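Local structure of uricase (Arthrobacter globiformis, 2YZD) at residues A[244-249]-A[278-283]. The protein catalyses the oxidation of uric acid by molecular oxygen to 5-hydroxyisourate, which is further processed to (S)-allantoin. Numbering follows the deposited sequence.
Sequences KMSLPN and LIEATI. With AZA (8-azaxanthine), chain I.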
loop_
_atom_site.group_PDB
_atom_site.type_symbol
_atom_site.label_atom_id
_atom_site.label_comp_id
_atom_site.label_asym_id
_atom_site.label_seq_id
_atom_site.Cartn_x
_atom_site.Cartn_y
_atom_site.Cartn_z
ATOM N N LYS A 244 -4.284 -25.385 -4.092
ATOM C CA LYS A 244 -3.623 -24.527 -5.057
ATOM C C LYS A 244 -2.660 -23.632 -4.293
ATOM O O LYS A 244 -2.940 -23.236 -3.160
ATOM C CB LYS A 244 -4.644 -23.680 -5.821
ATOM C CG LYS A 244 -5.545 -24.511 -6.713
ATOM C CD LYS A 244 -6.251 -23.691 -7.778
ATOM C CE LYS A 244 -6.797 -24.623 -8.869
ATOM N NZ LYS A 244 -7.473 -23.892 -9.969
ATOM N N MET A 245 -1.513 -23.348 -4.902
ATOM C CA MET A 245 -0.501 -22.498 -4.297
ATOM C C MET A 245 0.114 -21.543 -5.312
ATOM O O MET A 245 0.316 -21.892 -6.475
ATOM C CB MET A 245 0.609 -23.341 -3.667
ATOM C CG MET A 245 0.209 -24.004 -2.365
ATOM S SD MET A 245 1.524 -25.001 -1.664
ATOM C CE MET A 245 1.034 -26.600 -2.173
ATOM N N SER A 246 0.402 -20.333 -4.847
ATOM C CA SER A 246 1.008 -19.289 -5.664
ATOM C C SER A 246 2.212 -18.839 -4.838
ATOM O O SER A 246 2.076 -18.083 -3.871
ATOM C CB SER A 246 0.019 -18.138 -5.865
ATOM O OG SER A 246 0.485 -17.235 -6.853
ATOM N N LEU A 247 3.391 -19.317 -5.220
ATOM C CA LEU A 247 4.600 -19.020 -4.473
ATOM C C LEU A 247 5.612 -18.140 -5.186
ATOM O O LEU A 247 6.216 -18.554 -6.174
ATOM C CB LEU A 247 5.279 -20.338 -4.069
ATOM C CG LEU A 247 4.377 -21.347 -3.355
ATOM C CD1 LEU A 247 5.148 -22.618 -3.076
ATOM C CD2 LEU A 247 3.858 -20.733 -2.050
ATOM N N PRO A 248 5.803 -16.906 -4.701
ATOM C CA PRO A 248 6.783 -16.027 -5.348
ATOM C C PRO A 248 8.192 -16.392 -4.871
ATOM O O PRO A 248 8.399 -16.671 -3.691
ATOM C CB PRO A 248 6.362 -14.635 -4.877
ATOM C CG PRO A 248 5.823 -14.911 -3.496
ATOM C CD PRO A 248 4.990 -16.162 -3.720
ATOM N N ASN A 249 9.148 -16.421 -5.790
ATOM C CA ASN A 249 10.535 -16.715 -5.440
ATOM C C ASN A 249 11.164 -15.341 -5.162
ATOM O O ASN A 249 11.559 -14.638 -6.092
ATOM C CB ASN A 249 11.246 -17.396 -6.615
ATOM C CG ASN A 249 12.587 -18.019 -6.217
ATOM O OD1 ASN A 249 12.987 -17.987 -5.054
ATOM N ND2 ASN A 249 13.281 -18.594 -7.191
ATOM N N LEU A 278 7.424 -16.467 -10.039
ATOM C CA LEU A 278 6.093 -16.782 -9.543
ATOM C C LEU A 278 5.806 -18.214 -9.985
ATOM O O LEU A 278 5.525 -18.475 -11.161
ATOM C CB LEU A 278 5.043 -15.831 -10.113
ATOM C CG LEU A 278 3.652 -15.995 -9.489
ATOM C CD1 LEU A 278 3.736 -15.962 -7.959
ATOM C CD2 LEU A 278 2.746 -14.889 -9.991
ATOM N N ILE A 279 5.909 -19.134 -9.031
ATOM C CA ILE A 279 5.698 -20.559 -9.269
ATOM C C ILE A 279 4.366 -20.967 -8.647
ATOM O O ILE A 279 4.201 -20.933 -7.424
ATOM C CB ILE A 279 6.863 -21.385 -8.651
ATOM C CG1 ILE A 279 8.148 -21.174 -9.460
ATOM C CG2 ILE A 279 6.520 -22.868 -8.633
ATOM C CD1 ILE A 279 8.691 -19.767 -9.446
ATOM N N GLU A 280 3.415 -21.344 -9.496
ATOM C CA GLU A 280 2.085 -21.721 -9.040
ATOM C C GLU A 280 1.701 -23.106 -9.546
ATOM O O GLU A 280 2.116 -23.517 -10.629
ATOM C CB GLU A 280 1.063 -20.697 -9.543
ATOM C CG GLU A 280 1.621 -19.285 -9.678
ATOM C CD GLU A 280 0.593 -18.294 -10.189
ATOM O OE1 GLU A 280 -0.257 -17.850 -9.386
ATOM O OE2 GLU A 280 0.627 -17.963 -11.393
ATOM N N ALA A 281 0.906 -23.823 -8.759
ATOM C CA ALA A 281 0.474 -25.160 -9.147
ATOM C C ALA A 281 -0.669 -25.685 -8.291
ATOM O O ALA A 281 -0.917 -25.195 -7.181
ATOM C CB ALA A 281 1.652 -26.135 -9.085
ATOM N N THR A 282 -1.355 -26.689 -8.826
ATOM C CA THR A 282 -2.467 -27.334 -8.146
ATOM C C THR A 282 -2.107 -28.794 -7.894
ATOM O O THR A 282 -1.696 -29.496 -8.808
ATOM C CB THR A 282 -3.738 -27.310 -9.008
ATOM O OG1 THR A 282 -4.040 -25.963 -9.383
ATOM C CG2 THR A 282 -4.906 -27.887 -8.239
ATOM N N ILE A 283 -2.248 -29.241 -6.652
ATOM C CA ILE A 283 -1.956 -30.622 -6.296
ATOM C C ILE A 283 -3.295 -31.198 -5.857
ATOM O O ILE A 283 -3.887 -30.756 -4.868
ATOM C CB ILE A 283 -0.936 -30.712 -5.137
ATOM C CG1 ILE A 283 0.366 -30.009 -5.531
ATOM C CG2 ILE A 283 -0.655 -32.173 -4.790
ATOM C CD1 ILE A 283 1.022 -30.579 -6.761
HETATM N N1 AZA I . 12.453 -22.291 -10.186
HETATM C C2 AZA I . 13.312 -22.055 -9.116
HETATM O O2 AZA I . 13.181 -22.638 -8.056
HETATM N N3 AZA I . 14.334 -21.128 -9.285
HETATM C C4 AZA I . 14.478 -20.482 -10.469
HETATM C C5 AZA I . 13.632 -20.708 -11.545
HETATM C C6 AZA I . 12.524 -21.671 -11.444
HETATM O O6 AZA I . 11.712 -21.955 -12.317
HETATM N N7 AZA I . 14.027 -19.933 -12.558
HETATM N N8 AZA I . 15.088 -19.274 -12.059
HETATM N N9 AZA I . 15.399 -19.581 -10.781
#
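Lys244 lays its aliphatic chain obliquely across Thr282, its partner in a non-hydrogen-bonded antiparallel pair; Lys244 CE comes to 3.1 Å from Thr282 OG1. Beyond CG the lysine is extended, and NZ passes on to a hydrogen bond with Gln17 of a second subunit. On the same face, Ser246 OG donates to Glu280 OE1 over 2.7 Å, meeting the oxygen on its anti side and 33° out of the carboxylate plane. With chi1 at -169°, opposite the backbone N, the Ser246 hydroxyl lies beside the carbonyl carbon, within bonding distance of Glu280 OE1. The other oxygen, OE2, accepts from Gln19 of the second subunit, so both carboxylate oxygens are engaged. A leucine in place of Glu280 would probably leave Ser246 OG and that glutamine each without its carboxylate oxygen. Next along this face, Leu278 CD1 packs 3.7 Å from Ser246 OG and against the Pro248 ring. Paired backbone bonds join Met245 with Ala281 and Leu247 with Ile279; Leu247 N to Ile279 O and Ile279 N to Leu247 O are each 2.9 Å, and strand directions differ by 164°. Beyond the last pair, Pro248 with Leu278, Asn249 places ND2 3.5 Å from N3 of 8-azaxanthine, consistent with a place in the urate site. Leu247, Ile279 and Ala281 rest on Met226 of helix 222-236, strand 182-192 flanks 244-249, and 278-283 pairs antiparallel with a strand of the second subunit, continuing the sheet across the interface.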